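Side-chain contacts in Glyco_hydro_cc domain-containing protein (Blastomyces gilchristii, PDB 6UB0), which hydrolyses the beta-1,3-glucan curdlan as an exo-beta-1,3-glucanase of glycoside hydrolase family 128, subgroup III: residues A[125-130]-A[134-139]; A[175-180]-A[187-192]; A[25-30]-A[69-74]. All blocks are in the same frame, centred on the assembly; numbering follows the deposited sequence.

Contact 1. Residues A[125-130]-A[134-139]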
loop_
_atom_site.group_PDB
_atom_site.type_symbol
_atom_site.label_atom_id
_atom_site.label_comp_id
_atom_site.label_asym_id
_atom_site.label_seq_id
_atom_site.Cartn_x
_atom_site.Cartn_y
_atom_site.Cartn_z
ATOM N N GLY A 125 3.461 -12.304 -13.530
ATOM C CA GLY A 125 3.051 -12.028 -14.925
ATOM C C GLY A 125 3.367 -10.598 -15.308
ATOM O O GLY A 125 3.962 -10.334 -16.377
ATOM N N PHE A 126 3.003 -9.670 -14.450
ATOM C CA PHE A 126 3.431 -8.274 -14.590
ATOM C C PHE A 126 4.968 -8.160 -14.545
ATOM O O PHE A 126 5.544 -7.433 -15.393
ATOM C CB PHE A 126 2.774 -7.458 -13.482
ATOM C CG PHE A 126 3.328 -6.074 -13.359
ATOM C CD1 PHE A 126 2.903 -5.089 -14.224
ATOM C CD2 PHE A 126 4.260 -5.758 -12.382
ATOM C CE1 PHE A 126 3.393 -3.799 -14.131
ATOM C CE2 PHE A 126 4.738 -4.473 -12.276
ATOM C CZ PHE A 126 4.300 -3.490 -13.134
ATOM N N LEU A 127 5.638 -8.806 -13.590
ATOM C CA LEU A 127 7.113 -8.685 -13.500
ATOM C C LEU A 127 7.761 -9.328 -14.746
ATOM O O LEU A 127 8.757 -8.781 -15.269
ATOM C CB LEU A 127 7.540 -9.346 -12.198
ATOM C CG LEU A 127 7.127 -8.574 -10.945
ATOM C CD1 LEU A 127 7.614 -9.276 -9.693
ATOM C CD2 LEU A 127 7.638 -7.157 -10.993
ATOM N N ASP A 128 7.233 -10.453 -15.206
ATOM C CA ASP A 128 7.714 -11.087 -16.464
ATOM C C ASP A 128 7.533 -10.078 -17.591
ATOM O O ASP A 128 8.536 -9.760 -18.258
ATOM C CB ASP A 128 7.023 -12.418 -16.728
ATOM C CG ASP A 128 7.594 -13.514 -15.854
ATOM O OD1 ASP A 128 8.763 -13.367 -15.420
ATOM O OD2 ASP A 128 6.878 -14.492 -15.624
ATOM N N VAL A 129 6.311 -9.606 -17.798
ATOM C CA VAL A 129 5.983 -8.723 -18.953
ATOM C C VAL A 129 6.839 -7.468 -18.845
ATOM O O VAL A 129 7.212 -6.891 -19.881
ATOM C CB VAL A 129 4.488 -8.370 -19.078
ATOM C CG1 VAL A 129 4.284 -7.351 -20.182
ATOM C CG2 VAL A 129 3.622 -9.582 -19.352
ATOM N N CYS A 130 7.148 -7.007 -17.637
ATOM C CA CYS A 130 7.941 -5.765 -17.502
ATOM C C CYS A 130 9.302 -5.912 -18.212
ATOM O O CYS A 130 9.785 -4.895 -18.778
ATOM C CB CYS A 130 8.103 -5.376 -16.038
ATOM S SG CYS A 130 6.691 -4.382 -15.488
ATOM N N CYS A 134 10.570 -2.059 -16.238
ATOM C CA CYS A 134 9.725 -1.363 -15.235
ATOM C C CYS A 134 10.714 -0.914 -14.133
ATOM O O CYS A 134 11.467 -1.762 -13.600
ATOM C CB CYS A 134 8.544 -2.223 -14.761
ATOM S SG CYS A 134 7.184 -2.522 -15.947
ATOM N N LYS A 135 10.750 0.381 -13.839
ATOM C CA LYS A 135 11.600 0.982 -12.765
ATOM C C LYS A 135 10.829 0.946 -11.438
ATOM O O LYS A 135 9.994 1.824 -11.212
ATOM C CB LYS A 135 12.020 2.405 -13.141
ATOM C CG LYS A 135 13.074 2.454 -14.248
ATOM C CD LYS A 135 13.467 3.839 -14.696
ATOM C CE LYS A 135 14.460 3.840 -15.830
ATOM N NZ LYS A 135 13.933 4.658 -16.936
ATOM N N ILE A 136 11.104 -0.077 -10.629
ATOM C CA ILE A 136 10.302 -0.455 -9.427
ATOM C C ILE A 136 11.253 -0.524 -8.237
ATOM O O ILE A 136 12.138 -1.399 -8.237
ATOM C CB ILE A 136 9.547 -1.789 -9.602
ATOM C CG1 ILE A 136 8.625 -1.788 -10.825
ATOM C CG2 ILE A 136 8.768 -2.120 -8.335
ATOM C CD1 ILE A 136 8.254 -3.169 -11.329
ATOM N N ASP A 137 11.018 0.336 -7.254
ATOM C CA ASP A 137 11.787 0.435 -5.986
ATOM C C ASP A 137 11.158 -0.477 -4.954
ATOM O O ASP A 137 11.874 -0.871 -4.060
ATOM C CB ASP A 137 11.857 1.866 -5.433
ATOM C CG ASP A 137 12.662 2.766 -6.340
ATOM O OD1 ASP A 137 13.871 2.634 -6.301
ATOM O OD2 ASP A 137 12.063 3.512 -7.149
ATOM N N PHE A 138 9.851 -0.774 -5.047
ATOM C CA PHE A 138 9.173 -1.607 -4.008
ATOM C C PHE A 138 7.875 -2.188 -4.569
ATOM O O PHE A 138 7.302 -1.567 -5.446
ATOM C CB PHE A 138 8.975 -0.771 -2.737
ATOM C CG PHE A 138 8.019 0.384 -2.882
ATOM C CD1 PHE A 138 6.661 0.218 -2.648
ATOM C CD2 PHE A 138 8.475 1.648 -3.218
ATOM C CE1 PHE A 138 5.785 1.283 -2.781
ATOM C CE2 PHE A 138 7.601 2.717 -3.372
ATOM C CZ PHE A 138 6.255 2.539 -3.138
ATOM N N LEU A 139 7.540 -3.414 -4.187
ATOM C CA LEU A 139 6.228 -4.053 -4.478
ATOM C C LEU A 139 5.210 -3.521 -3.475
ATOM O O LEU A 139 5.542 -3.401 -2.332
ATOM C CB LEU A 139 6.285 -5.578 -4.334
ATOM C CG LEU A 139 7.308 -6.326 -5.193
ATOM C CD1 LEU A 139 7.027 -7.829 -5.174
ATOM C CD2 LEU A 139 7.276 -5.832 -6.634
#
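A disulfide between C130 and C134, backed by a small apolar cluster, ties the C-terminal end of helix 119-130 to the connection that leads into strand 138-146. This is the helix-to-strand return of a beta-alpha-beta unit of the TIM barrel, whose first strand is 105-111. The two sulfurs are bonded at 2.0 Å with a chi3 of -69°, and the bridge spans three intervening residues, bringing the two CA atoms to 5.3 Å. F126, one helical turn before C130, lies beside the bridge. Its CG stands anti to the backbone N (chi1 169°), which sends the ring toward residues 134-139. There C130 SG sits over one ring face, displaced toward the rim, while C134 SG approaches obliquely, 4.1 Å from F126 CZ. I136 supplies the apolar partner with the end of its longer branch: CD1 reaches F126 CE2 at 3.9 Å and L127 CD2 at 4.0 Å, touching both helical side chains with one methyl. Y93 of helix 86-96 touches both C134 and I136, and A89 of the same helix packs on F126. Across this interface the segments are joined by one covalent bond and by dispersion contacts, with C130 SG over the aromatic face and C134 SG more distant from it; such a crosslink over so short a loop should limit how far the helix end and residues 134-139 can move apart.

Contact 2. Residues A[175-180]-A[187-192]. With GLC (alpha-D-glucopyranose), chain B.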
loop_
_atom_site.group_PDB
_atom_site.type_symbol
_atom_site.label_atom_id
_atom_site.label_comp_id
_atom_site.label_asym_id
_atom_site.label_seq_id
_atom_site.Cartn_x
_atom_site.Cartn_y
_atom_site.Cartn_z
ATOM N N THR A 175 0.358 -2.302 1.659
ATOM C CA THR A 175 -0.416 -1.024 1.642
ATOM C C THR A 175 -1.837 -1.254 2.150
ATOM O O THR A 175 -2.529 -0.284 2.354
ATOM C CB THR A 175 -0.358 -0.326 0.281
ATOM O OG1 THR A 175 -0.732 -1.208 -0.763
ATOM C CG2 THR A 175 1.039 0.140 -0.103
ATOM N N GLU A 176 -2.267 -2.522 2.272
ATOM C CA GLU A 176 -3.544 -2.879 2.921
ATOM C C GLU A 176 -3.336 -4.196 3.670
ATOM O O GLU A 176 -2.969 -5.168 3.037
ATOM C CB GLU A 176 -4.685 -3.151 1.956
ATOM C CG GLU A 176 -5.236 -1.962 1.206
ATOM C CD GLU A 176 -6.376 -2.250 0.256
ATOM O OE1 GLU A 176 -6.902 -3.381 0.283
ATOM O OE2 GLU A 176 -6.691 -1.379 -0.566
ATOM N N PHE A 177 -3.668 -4.239 4.956
ATOM C CA PHE A 177 -3.989 -5.543 5.593
ATOM C C PHE A 177 -5.136 -5.381 6.582
ATOM O O PHE A 177 -5.242 -4.342 7.227
ATOM C CB PHE A 177 -2.708 -6.103 6.189
ATOM C CG PHE A 177 -2.150 -5.259 7.298
ATOM C CD1 PHE A 177 -2.554 -5.465 8.610
ATOM C CD2 PHE A 177 -1.228 -4.261 7.037
ATOM C CE1 PHE A 177 -2.058 -4.661 9.628
ATOM C CE2 PHE A 177 -0.708 -3.508 8.063
ATOM C CZ PHE A 177 -1.100 -3.738 9.364
ATOM N N GLU A 178 -5.983 -6.417 6.692
ATOM C CA GLU A 178 -7.198 -6.349 7.527
ATOM C C GLU A 178 -7.453 -7.737 8.106
ATOM O O GLU A 178 -7.713 -8.636 7.303
ATOM C CB GLU A 178 -8.356 -5.837 6.668
ATOM C CG GLU A 178 -9.676 -5.908 7.367
ATOM C CD GLU A 178 -10.885 -5.508 6.556
ATOM O OE1 GLU A 178 -10.931 -5.813 5.319
ATOM O OE2 GLU A 178 -11.791 -4.898 7.189
ATOM N N GLY A 179 -7.312 -7.893 9.428
ATOM C CA GLY A 179 -7.736 -9.093 10.185
ATOM C C GLY A 179 -9.169 -8.963 10.687
ATOM O O GLY A 179 -9.378 -8.195 11.679
ATOM N N GLN A 180 -10.114 -9.665 10.053
ATOM C CA GLN A 180 -11.573 -9.359 10.130
ATOM C C GLN A 180 -12.193 -10.043 11.343
ATOM O O GLN A 180 -11.540 -10.961 11.887
ATOM C CB GLN A 180 -12.324 -9.811 8.888
ATOM C CG GLN A 180 -12.250 -8.809 7.751
ATOM C CD GLN A 180 -12.235 -9.510 6.421
ATOM O OE1 GLN A 180 -12.256 -10.745 6.358
ATOM N NE2 GLN A 180 -12.212 -8.722 5.357
ATOM N N VAL A 187 -8.074 -6.471 17.323
ATOM C CA VAL A 187 -6.934 -6.031 18.175
ATOM C C VAL A 187 -5.812 -7.118 18.123
ATOM O O VAL A 187 -4.595 -6.803 17.957
ATOM C CB VAL A 187 -7.400 -5.631 19.592
ATOM C CG1 VAL A 187 -6.232 -5.342 20.520
ATOM C CG2 VAL A 187 -8.345 -4.435 19.557
ATOM N N ASN A 188 -6.210 -8.367 18.641
ATOM C CA ASN A 188 -5.224 -9.460 18.903
ATOM C C ASN A 188 -4.348 -9.681 17.667
ATOM O O ASN A 188 -3.107 -9.883 17.800
ATOM C CB ASN A 188 -5.934 -10.746 19.338
ATOM C CG ASN A 188 -6.243 -10.762 20.819
ATOM O OD1 ASN A 188 -6.473 -9.709 21.431
ATOM N ND2 ASN A 188 -6.237 -11.951 21.408
ATOM N N PHE A 189 -4.972 -9.578 16.497
ATOM C CA PHE A 189 -4.311 -9.746 15.181
ATOM C C PHE A 189 -3.195 -8.688 15.091
ATOM O O PHE A 189 -1.999 -9.025 14.837
ATOM C CB PHE A 189 -5.408 -9.695 14.118
ATOM C CG PHE A 189 -4.913 -9.676 12.700
ATOM C CD1 PHE A 189 -4.707 -8.461 12.061
ATOM C CD2 PHE A 189 -4.670 -10.845 11.994
ATOM C CE1 PHE A 189 -4.221 -8.421 10.768
ATOM C CE2 PHE A 189 -4.223 -10.796 10.677
ATOM C CZ PHE A 189 -4.010 -9.581 10.069
ATOM N N LEU A 190 -3.539 -7.432 15.394
ATOM C CA LEU A 190 -2.550 -6.313 15.306
ATOM C C LEU A 190 -1.409 -6.558 16.303
ATOM O O LEU A 190 -0.216 -6.251 15.992
ATOM C CB LEU A 190 -3.248 -4.971 15.573
ATOM C CG LEU A 190 -4.170 -4.476 14.453
ATOM C CD1 LEU A 190 -5.012 -3.305 14.918
ATOM C CD2 LEU A 190 -3.353 -4.116 13.214
ATOM N N LYS A 191 -1.727 -7.111 17.469
ATOM C CA LYS A 191 -0.688 -7.488 18.469
ATOM C C LYS A 191 0.335 -8.483 17.903
ATOM O O LYS A 191 1.509 -8.403 18.341
ATOM C CB LYS A 191 -1.314 -8.108 19.719
ATOM C CG LYS A 191 -2.225 -7.166 20.483
ATOM C CD LYS A 191 -2.488 -7.623 21.899
ATOM C CE LYS A 191 -3.250 -6.595 22.709
ATOM N NZ LYS A 191 -2.645 -6.445 24.049
ATOM N N GLU A 192 -0.077 -9.391 17.010
ATOM C CA GLU A 192 0.820 -10.412 16.410
ATOM C C GLU A 192 1.588 -9.804 15.218
ATOM O O GLU A 192 2.846 -9.909 15.176
ATOM C CB GLU A 192 -0.041 -11.627 16.025
ATOM C CG GLU A 192 0.672 -12.742 15.267
ATOM C CD GLU A 192 1.736 -13.525 16.009
ATOM O OE1 GLU A 192 1.590 -13.714 17.233
ATOM O OE2 GLU A 192 2.697 -13.966 15.348
HETATM C C1 GLC B . -9.562 -3.893 -1.386
HETATM C C2 GLC B . -9.687 -2.680 -2.321
HETATM C C3 GLC B . -10.829 -1.763 -1.882
HETATM C C4 GLC B . -12.120 -2.604 -1.690
HETATM C C5 GLC B . -11.880 -3.823 -0.840
HETATM C C6 GLC B . -13.105 -4.731 -0.609
HETATM O O1 GLC B . -9.328 -3.540 -0.014
HETATM O O2 GLC B . -8.514 -1.840 -2.450
HETATM O O3 GLC B . -10.988 -0.724 -2.847
HETATM O O4 GLC B . -13.039 -1.841 -0.984
HETATM O O5 GLC B . -10.838 -4.578 -1.460
HETATM O O6 GLC B . -13.860 -4.642 -1.782
#
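The face of the F189 ring lies directly on the backbone of G179, a CH-pi contact in which a helix side chain meets a strand where no side chain intervenes. G179 CA stands 3.5 Å from the ring centroid and only 9° off the ring normal, and G179 N comes within 3.4 Å of F189 CE1 over the same face. A chi1 of 173° swings the F189 ring away from its own backbone N and out at the strand. Two residues earlier in the strand, F177 also points toward the helix and meets its partners with its ring edge: CD1 lies 4.0 Å from F189 CE1, and CE1 lies 3.9 Å from L190 CD2. F189 thus offers a face to glycine and an edge to F177.

On the other side of the strand, E176 binds the sugar. Its chain is extended beyond CG and brings both carboxylate oxygens to the glucose GLC. O2 donates to OE2 at 2.7 Å; the separation of O1 and OE1, 2.4 Å, is unusually short and its exact length doubtful. H144 also bonds OE1, and W29 bonds OE2, fixing the carboxylate from the protein side. E178 points away from the helix and belongs to the second shell: its OE1 bonds H144, besides receiving a weak bond from Q180 NE2.

Strand 172-180 and helix 183-199 begin a beta-alpha-beta unit completed by strand 203-208; the local axes come within 8.3 Å at 133°. V193, L194 and L197 of the helix continue the packing around F177, V223 of helix 222-229 touches L190, and strands 138-146 and 203-208 flank the strand.

Contact 3. Residues A[25-30]-A[69-74]; sequences WSYNWE and NLLAFN. With BGC (beta-D-glucopyranose), chain C; GLC (alpha-D-glucopyranose), chain B.
W29 and N74 meet at the glycan pocket with their flat groups almost perpendicular, the indole and amide planes 86° apart. They line the -2 and -1 subsites, where BGC and GLC form the bound laminaribiose. N74 OD1 lies in the plane of the indole at its edge, 3.5 Å from W29 CD1. With chi1 at -162° the N74 side chain turns away from its own backbone N, and its amide is used at both ends: ND2 donates a nearly straight bond to GLC O2 at 3.0 Å (171°), while OD1 accepts from a water 2.8 Å away. That water also donates to Y27 OH, which has a further partner in T175, and so links the two segments. One indole face of W29 is laid against BGC, whose C5 is centred over it and comes 3.6 Å from W29 CD2; Y27 OH sits over the opposite face toward the rim. Just before W29, N28 OD1 accepts from E30 N, an Asx turn. Deeper in the barrel, L71 CD1 comes obliquely to the Y27 ring, 3.9 Å from CD2, with the two side chains crossing at about a right angle.

Strands 23-27 and 69-71 are both part of the TIM barrel wall, and Y27 and L71 point toward each other within it. W173 of strand 172-180 touches L71, H142 of strand 138-146 touches N74, and A207 of strand 203-208 meets W25.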
loop_
_atom_site.group_PDB
_atom_site.type_symbol
_atom_site.label_atom_id
_atom_site.label_comp_id
_atom_site.label_asym_id
_atom_site.label_seq_id
_atom_site.Cartn_x
_atom_site.Cartn_y
_atom_site.Cartn_z
ATOM N N TRP A 25 3.586 8.266 7.188
ATOM C CA TRP A 25 3.020 8.396 5.839
ATOM C C TRP A 25 1.519 8.098 5.785
ATOM O O TRP A 25 0.911 7.501 6.715
ATOM C CB TRP A 25 3.811 7.513 4.870
ATOM C CG TRP A 25 3.552 6.051 5.003
ATOM C CD1 TRP A 25 4.018 5.221 5.973
ATOM C CD2 TRP A 25 2.744 5.239 4.133
ATOM N NE1 TRP A 25 3.558 3.951 5.773
ATOM C CE2 TRP A 25 2.783 3.929 4.650
ATOM C CE3 TRP A 25 1.996 5.518 2.970
ATOM C CZ2 TRP A 25 2.072 2.890 4.049
ATOM C CZ3 TRP A 25 1.299 4.494 2.385
ATOM C CH2 TRP A 25 1.395 3.197 2.885
ATOM N N SER A 26 0.945 8.529 4.664
ATOM C CA SER A 26 -0.484 8.448 4.372
ATOM C C SER A 26 -0.689 8.210 2.887
ATOM O O SER A 26 0.192 8.570 2.083
ATOM C CB SER A 26 -1.210 9.650 4.790
ATOM O OG SER A 26 -0.853 10.719 3.982
ATOM N N TYR A 27 -1.852 7.652 2.541
ATOM C CA TYR A 27 -2.324 7.611 1.141
ATOM C C TYR A 27 -3.822 7.432 1.230
ATOM O O TYR A 27 -4.299 7.077 2.298
ATOM C CB TYR A 27 -1.539 6.563 0.335
ATOM C CG TYR A 27 -2.101 5.170 0.321
ATOM C CD1 TYR A 27 -2.025 4.375 1.458
ATOM C CD2 TYR A 27 -2.723 4.648 -0.816
ATOM C CE1 TYR A 27 -2.571 3.090 1.459
ATOM C CE2 TYR A 27 -3.191 3.347 -0.846
ATOM C CZ TYR A 27 -3.142 2.574 0.300
ATOM O OH TYR A 27 -3.691 1.307 0.361
ATOM N N ASN A 28 -4.471 7.674 0.123
ATOM C CA ASN A 28 -5.930 7.691 0.017
ATOM C C ASN A 28 -6.404 7.093 -1.298
ATOM O O ASN A 28 -7.530 7.436 -1.703
ATOM C CB ASN A 28 -6.433 9.123 0.121
ATOM C CG ASN A 28 -5.985 10.074 -0.962
ATOM O OD1 ASN A 28 -5.092 9.798 -1.770
ATOM N ND2 ASN A 28 -6.647 11.207 -0.979
ATOM N N TRP A 29 -5.602 6.219 -1.899
ATOM C CA TRP A 29 -5.963 5.543 -3.175
ATOM C C TRP A 29 -6.245 6.556 -4.278
ATOM O O TRP A 29 -6.894 6.153 -5.283
ATOM C CB TRP A 29 -7.204 4.682 -2.954
ATOM C CG TRP A 29 -7.037 3.504 -2.052
ATOM C CD1 TRP A 29 -6.604 2.275 -2.420
ATOM C CD2 TRP A 29 -7.306 3.436 -0.635
ATOM N NE1 TRP A 29 -6.570 1.445 -1.342
ATOM C CE2 TRP A 29 -6.998 2.122 -0.235
ATOM C CE3 TRP A 29 -7.761 4.344 0.318
ATOM C CZ2 TRP A 29 -7.095 1.677 1.079
ATOM C CZ3 TRP A 29 -7.905 3.892 1.626
ATOM C CH2 TRP A 29 -7.628 2.575 1.990
ATOM N N GLU A 30 -5.814 7.816 -4.123
ATOM C CA GLU A 30 -6.054 8.870 -5.115
ATOM C C GLU A 30 -4.697 9.429 -5.489
ATOM O O GLU A 30 -3.711 9.190 -4.784
ATOM C CB GLU A 30 -6.907 10.019 -4.577
ATOM C CG GLU A 30 -8.316 9.626 -4.226
ATOM C CD GLU A 30 -9.093 9.190 -5.441
ATOM O OE1 GLU A 30 -8.757 9.649 -6.569
ATOM O OE2 GLU A 30 -10.007 8.363 -5.253
ATOM N N ASN A 69 7.790 9.318 -2.877
ATOM C CA ASN A 69 7.322 7.972 -3.283
ATOM C C ASN A 69 6.064 8.114 -4.126
ATOM O O ASN A 69 5.294 9.025 -3.900
ATOM C CB ASN A 69 7.004 7.060 -2.089
ATOM C CG ASN A 69 8.211 6.649 -1.283
ATOM O OD1 ASN A 69 8.980 5.829 -1.725
ATOM N ND2 ASN A 69 8.419 7.253 -0.113
ATOM N N LEU A 70 5.880 7.209 -5.084
ATOM C CA LEU A 70 4.653 7.166 -5.893
ATOM C C LEU A 70 4.184 5.714 -5.952
ATOM O O LEU A 70 5.039 4.820 -6.189
ATOM C CB LEU A 70 4.907 7.646 -7.317
ATOM C CG LEU A 70 5.388 9.085 -7.466
ATOM C CD1 LEU A 70 5.802 9.340 -8.901
ATOM C CD2 LEU A 70 4.319 10.057 -7.022
ATOM N N LEU A 71 2.878 5.512 -5.903
ATOM C CA LEU A 71 2.272 4.138 -6.002
ATOM C C LEU A 71 1.537 3.959 -7.339
ATOM O O LEU A 71 0.819 4.891 -7.791
ATOM C CB LEU A 71 1.255 3.874 -4.889
ATOM C CG LEU A 71 1.810 3.767 -3.488
ATOM C CD1 LEU A 71 0.734 4.089 -2.472
ATOM C CD2 LEU A 71 2.472 2.425 -3.194
ATOM N N ALA A 72 1.565 2.730 -7.848
ATOM C CA ALA A 72 0.885 2.382 -9.107
ATOM C C ALA A 72 -0.468 1.729 -8.808
ATOM O O ALA A 72 -0.933 1.830 -7.661
ATOM C CB ALA A 72 1.771 1.487 -9.920
ATOM N N PHE A 73 -1.034 1.027 -9.797
ATOM C CA PHE A 73 -2.467 0.680 -9.884
ATOM C C PHE A 73 -2.904 -0.136 -8.655
ATOM O O PHE A 73 -2.153 -0.924 -8.073
ATOM C CB PHE A 73 -2.715 -0.037 -11.217
ATOM C CG PHE A 73 -1.780 0.448 -12.315
ATOM C CD1 PHE A 73 -1.824 1.765 -12.763
ATOM C CD2 PHE A 73 -0.847 -0.413 -12.893
ATOM C CE1 PHE A 73 -0.975 2.228 -13.767
ATOM C CE2 PHE A 73 0.006 0.048 -13.908
ATOM C CZ PHE A 73 -0.048 1.365 -14.321
ATOM N N ASN A 74 -4.150 0.081 -8.276
ATOM C CA ASN A 74 -4.817 -0.644 -7.154
ATOM C C ASN A 74 -5.455 -1.955 -7.616
ATOM O O ASN A 74 -6.568 -1.907 -8.141
ATOM C CB ASN A 74 -5.870 0.221 -6.514
ATOM C CG ASN A 74 -6.213 -0.313 -5.150
ATOM O OD1 ASN A 74 -5.359 -0.403 -4.287
ATOM N ND2 ASN A 74 -7.446 -0.746 -4.998
HETATM C C2 BGC C . -11.032 1.544 -3.524
HETATM C C3 BGC C . -10.652 2.965 -3.227
HETATM C C4 BGC C . -11.203 3.275 -1.852
HETATM C C5 BGC C . -10.688 2.244 -0.825
HETATM C C6 BGC C . -11.190 2.287 0.625
HETATM C C1 BGC C . -10.585 0.576 -2.463
HETATM O O2 BGC C . -10.362 1.234 -4.751
HETATM O O3 BGC C . -11.041 3.904 -4.275
HETATM O O4 BGC C . -10.788 4.622 -1.632
HETATM O O5 BGC C . -11.070 0.904 -1.155
HETATM O O6 BGC C . -12.642 2.365 0.572
HETATM C C1 GLC B . -9.562 -3.893 -1.386
HETATM C C2 GLC B . -9.687 -2.680 -2.321
HETATM C C3 GLC B . -10.829 -1.763 -1.882
HETATM C C4 GLC B . -12.120 -2.604 -1.690
HETATM C C5 GLC B . -11.880 -3.823 -0.840
HETATM C C6 GLC B . -13.105 -4.731 -0.609
HETATM O O1 GLC B . -9.328 -3.540 -0.014
HETATM O O2 GLC B . -8.514 -1.840 -2.450
HETATM O O3 GLC B . -10.988 -0.724 -2.847
HETATM O O4 GLC B . -13.039 -1.841 -0.984
HETATM O O5 GLC B . -10.838 -4.578 -1.460
HETATM O O6 GLC B . -13.860 -4.642 -1.782
HETATM O O HOH W 1 -3.512 0.219 -2.327
#

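Overall arrangement
Contacts 2 and 3 meet at the glycan pocket, although their centres are 20 Å apart: both touch GLC, and E176 OE2 lies 2.9 Å from W29 NE1 while T175 O lies 2.8 Å from Y27 OH. Contact 1 is on the outer side of the barrel, its centre about 17 Å from that of contact 3 and about 27 Å from that of contact 2. It nonetheless reaches the interior through F138, whose CE1 lies 3.5 Å from L71 CD2. Contacts 1 and 2 are on opposite sides of the chain's centre without touching, but strands 138-146 and 172-180 are neighbours in one sheet.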